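Local coordinates for protein aspartate--tRNA(Asp/Asn) ligase (Thermus thermophilus, PDB 1N9W) that attaches L-aspartate, activated by ATP as aspartyl-AMP, to both tRNA(Asp) and tRNA(Asn), acting as a homodimeric, non-discriminating class II aminoacyl-tRNA synthetase, at residues B[311-316]-B[335-340]. Numbering follows the deposited sequence.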
ATOM      1  N   TRP B 311       8.445   9.380  23.184  1.00 44.07           N
ATOM      2  CA  TRP B 311       8.926  10.008  21.957  1.00 45.24           C
ATOM      3  C   TRP B 311       9.825  11.217  22.205  1.00 45.56           C
ATOM      4  O   TRP B 311       9.675  11.928  23.201  1.00 44.40           O
ATOM      5  CB  TRP B 311       7.736  10.449  21.106  1.00 44.64           C
ATOM      6  CG  TRP B 311       6.575   9.502  21.150  1.00 45.19           C
ATOM      7  CD1 TRP B 311       5.659   9.374  22.153  1.00 44.61           C
ATOM      8  CD2 TRP B 311       6.211   8.545  20.148  1.00 45.36           C
ATOM      9  NE1 TRP B 311       4.746   8.397  21.839  1.00 44.42           N
ATOM     10  CE2 TRP B 311       5.061   7.875  20.618  1.00 44.89           C
ATOM     11  CE3 TRP B 311       6.748   8.193  18.902  1.00 44.14           C
ATOM     12  CZ2 TRP B 311       4.431   6.866  19.876  1.00 44.73           C
ATOM     13  CZ3 TRP B 311       6.122   7.193  18.169  1.00 44.92           C
ATOM     14  CH2 TRP B 311       4.975   6.540  18.661  1.00 45.61           C
ATOM     15  N   LEU B 312      10.743  11.455  21.276  1.00 45.37           N
ATOM     16  CA  LEU B 312      11.661  12.578  21.383  1.00 48.13           C
ATOM     17  C   LEU B 312      12.151  13.083  20.029  1.00 48.06           C
ATOM     18  O   LEU B 312      12.775  12.344  19.270  1.00 47.60           O
ATOM     19  CB  LEU B 312      12.872  12.189  22.236  1.00 49.36           C
ATOM     20  CG  LEU B 312      14.013  13.208  22.322  1.00 50.07           C
ATOM     21  CD1 LEU B 312      13.545  14.469  23.041  1.00 50.38           C
ATOM     22  CD2 LEU B 312      15.192  12.580  23.056  1.00 50.30           C
ATOM     23  N   PHE B 313      11.864  14.344  19.728  1.00 49.20           N
ATOM     24  CA  PHE B 313      12.300  14.939  18.477  1.00 49.94           C
ATOM     25  C   PHE B 313      13.670  15.585  18.646  1.00 51.64           C
ATOM     26  O   PHE B 313      13.867  16.419  19.530  1.00 50.98           O
ATOM     27  CB  PHE B 313      11.298  16.001  18.008  1.00 49.79           C
ATOM     28  CG  PHE B 313      10.223  15.476  17.092  1.00 49.66           C
ATOM     29  CD1 PHE B 313      10.555  14.817  15.910  1.00 49.34           C
ATOM     30  CD2 PHE B 313       8.875  15.682  17.391  1.00 48.48           C
ATOM     31  CE1 PHE B 313       9.565  14.371  15.037  1.00 49.23           C
ATOM     32  CE2 PHE B 313       7.877  15.240  16.527  1.00 48.67           C
ATOM     33  CZ  PHE B 313       8.221  14.585  15.347  1.00 49.04           C
ATOM     34  N   VAL B 314      14.619  15.181  17.805  1.00 53.46           N
ATOM     35  CA  VAL B 314      15.967  15.743  17.830  1.00 54.72           C
ATOM     36  C   VAL B 314      16.039  16.680  16.625  1.00 56.24           C
ATOM     37  O   VAL B 314      16.082  16.230  15.481  1.00 56.20           O
ATOM     38  CB  VAL B 314      17.049  14.648  17.686  1.00 55.11           C
ATOM     39  CG1 VAL B 314      18.433  15.266  17.784  1.00 53.87           C
ATOM     40  CG2 VAL B 314      16.870  13.600  18.767  1.00 56.08           C
ATOM     41  N   THR B 315      16.056  17.982  16.896  1.00 57.49           N
ATOM     42  CA  THR B 315      16.076  18.994  15.847  1.00 58.80           C
ATOM     43  C   THR B 315      17.419  19.672  15.603  1.00 59.97           C
ATOM     44  O   THR B 315      18.354  19.532  16.387  1.00 60.02           O
ATOM     45  CB  THR B 315      15.062  20.098  16.148  1.00 58.94           C
ATOM     46  OG1 THR B 315      15.396  20.703  17.400  1.00 58.32           O
ATOM     47  CG2 THR B 315      13.651  19.525  16.229  1.00 57.75           C
ATOM     48  N   ARG B 316      17.482  20.423  14.504  1.00 61.83           N
ATOM     49  CA  ARG B 316      18.669  21.173  14.090  1.00 63.53           C
ATOM     50  C   ARG B 316      19.970  20.379  14.090  1.00 64.57           C
ATOM     51  O   ARG B 316      20.752  20.455  15.035  1.00 65.02           O
ATOM     52  CB  ARG B 316      18.839  22.418  14.969  1.00 63.40           C
ATOM     53  CG  ARG B 316      17.738  23.461  14.822  1.00 65.18           C
ATOM     54  CD  ARG B 316      17.690  24.052  13.419  1.00 66.63           C
ATOM     55  NE  ARG B 316      16.645  25.063  13.286  1.00 68.96           N
ATOM     56  CZ  ARG B 316      16.629  26.214  13.953  1.00 70.82           C
ATOM     57  NH1 ARG B 316      17.606  26.508  14.803  1.00 71.82           N
ATOM     58  NH2 ARG B 316      15.630  27.071  13.776  1.00 70.98           N
ATOM     59  N   ARG B 335      17.244  22.511   8.772  1.00 62.07           N
ATOM     60  CA  ARG B 335      15.850  22.327   9.153  1.00 61.24           C
ATOM     61  C   ARG B 335      15.474  20.852   9.069  1.00 60.42           C
ATOM     62  O   ARG B 335      14.471  20.484   8.457  1.00 60.94           O
ATOM     63  CB  ARG B 335      14.942  23.144   8.240  1.00 61.88           C
ATOM     64  CG  ARG B 335      15.119  24.635   8.386  1.00 62.68           C
ATOM     65  CD  ARG B 335      14.149  25.377   7.494  1.00 63.65           C
ATOM     66  NE  ARG B 335      14.266  26.820   7.658  1.00 64.34           N
ATOM     67  CZ  ARG B 335      13.520  27.705   7.013  1.00 64.32           C
ATOM     68  NH1 ARG B 335      12.597  27.295   6.153  1.00 64.30           N
ATOM     69  NH2 ARG B 335      13.697  29.002   7.227  1.00 64.15           N
ATOM     70  N   SER B 336      16.297  20.015   9.690  1.00 59.18           N
ATOM     71  CA  SER B 336      16.081  18.578   9.703  1.00 57.44           C
ATOM     72  C   SER B 336      15.724  18.114  11.112  1.00 56.22           C
ATOM     73  O   SER B 336      15.904  18.855  12.082  1.00 54.95           O
ATOM     74  CB  SER B 336      17.344  17.858   9.227  1.00 58.14           C
ATOM     75  OG  SER B 336      18.449  18.188  10.050  1.00 58.34           O
ATOM     76  N   PHE B 337      15.213  16.888  11.215  1.00 53.56           N
ATOM     77  CA  PHE B 337      14.831  16.315  12.502  1.00 51.15           C
ATOM     78  C   PHE B 337      14.767  14.786  12.443  1.00 49.53           C
ATOM     79  O   PHE B 337      14.586  14.200  11.377  1.00 48.32           O
ATOM     80  CB  PHE B 337      13.472  16.879  12.955  1.00 52.16           C
ATOM     81  CG  PHE B 337      12.314  16.499  12.059  1.00 52.32           C
ATOM     82  CD1 PHE B 337      11.738  15.233  12.135  1.00 52.13           C
ATOM     83  CD2 PHE B 337      11.821  17.400  11.121  1.00 52.89           C
ATOM     84  CE1 PHE B 337      10.688  14.868  11.289  1.00 51.92           C
ATOM     85  CE2 PHE B 337      10.771  17.045  10.270  1.00 53.34           C
ATOM     86  CZ  PHE B 337      10.208  15.777  10.356  1.00 52.69           C
ATOM     87  N   ASP B 338      14.927  14.157  13.602  1.00 46.65           N
ATOM     88  CA  ASP B 338      14.877  12.709  13.734  1.00 43.47           C
ATOM     89  C   ASP B 338      13.930  12.410  14.869  1.00 42.78           C
ATOM     90  O   ASP B 338      13.941  13.109  15.879  1.00 42.37           O
ATOM     91  CB  ASP B 338      16.259  12.153  14.075  1.00 43.26           C
ATOM     92  CG  ASP B 338      17.050  11.771  12.852  1.00 43.74           C
ATOM     93  OD1 ASP B 338      16.724  12.264  11.754  1.00 44.32           O
ATOM     94  OD2 ASP B 338      18.006  10.974  12.988  1.00 45.09           O
ATOM     95  N   LEU B 339      13.099  11.385  14.709  1.00 41.50           N
ATOM     96  CA  LEU B 339      12.167  11.031  15.772  1.00 40.51           C
ATOM     97  C   LEU B 339      12.686   9.803  16.504  1.00 40.15           C
ATOM     98  O   LEU B 339      13.006   8.789  15.884  1.00 40.69           O
ATOM     99  CB  LEU B 339      10.774  10.745  15.205  1.00 39.29           C
ATOM    100  CG  LEU B 339       9.759  10.185  16.207  1.00 39.27           C
ATOM    101  CD1 LEU B 339       9.582  11.157  17.368  1.00 38.93           C
ATOM    102  CD2 LEU B 339       8.434   9.934  15.508  1.00 37.69           C
ATOM    103  N   LEU B 340      12.789   9.905  17.821  1.00 38.40           N
ATOM    104  CA  LEU B 340      13.245   8.787  18.627  1.00 38.38           C
ATOM    105  C   LEU B 340      12.060   8.193  19.347  1.00 38.44           C
ATOM    106  O   LEU B 340      11.343   8.892  20.062  1.00 38.06           O
ATOM    107  CB  LEU B 340      14.280   9.241  19.656  1.00 39.70           C
ATOM    108  CG  LEU B 340      15.618   9.719  19.103  1.00 38.41           C
ATOM    109  CD1 LEU B 340      16.533  10.072  20.270  1.00 40.99           C
ATOM    110  CD2 LEU B 340      16.238   8.627  18.244  1.00 37.77           C
TER
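Leu312 and Val314 pair with Leu340 and Asp338 as the hydrogen-bonded positions of two antiparallel strands, 311-315 and 336-340, whose axes approach to 4.7 Å. Val314 N to Asp338 O is the straightest of the four main bonds, at 178° about the hydrogen, and a weak one from Arg316 N to Ser336 O follows just past the end of strand 311-315, where strand 336-340 begins. Between these pairs, Phe313 with Leu339 and Thr315 with Phe337 form the non-hydrogen-bonded pairs. Leu339 places CD1 over one face of the Phe313 ring, 4.0 Å from its centroid, a CH-pi contact, while CB of the same leucine packs against Phe313 CE1. On the same side of the sheet Phe337 runs alongside Phe313, with CD1 3.7 Å from Phe313 CE1 and the ring planes almost perpendicular (88°). Leu339 CD2 reaches the other way, to Trp311 CE3; helix 227-248 covers Phe337 and Leu339. On the face carrying Leu312, Val314 and Leu340, Leu340 CD1 touches both Leu312 CD2 (4.0 Å) and Val314 CG2 (3.8 Å). Val314 sets CG2 beside its backbone N, with CG1 anti to that N (chi1 -177°), and it is the CG2 branch that meets Leu340. Helix 293-306 packs on Leu312 and Leu340. Asp338 OD1 bends away from strand 311-315 to a salt bridge with Arg322 and a hydrogen bond with Ser348, a predicted aspartate-binding residue. The paired strands belong to the mostly antiparallel sheet of the class II synthetase catalytic domain, and Asp338 links strand 336-340 through Ser348, on the adjacent strand 344-351, to the probable aspartate site.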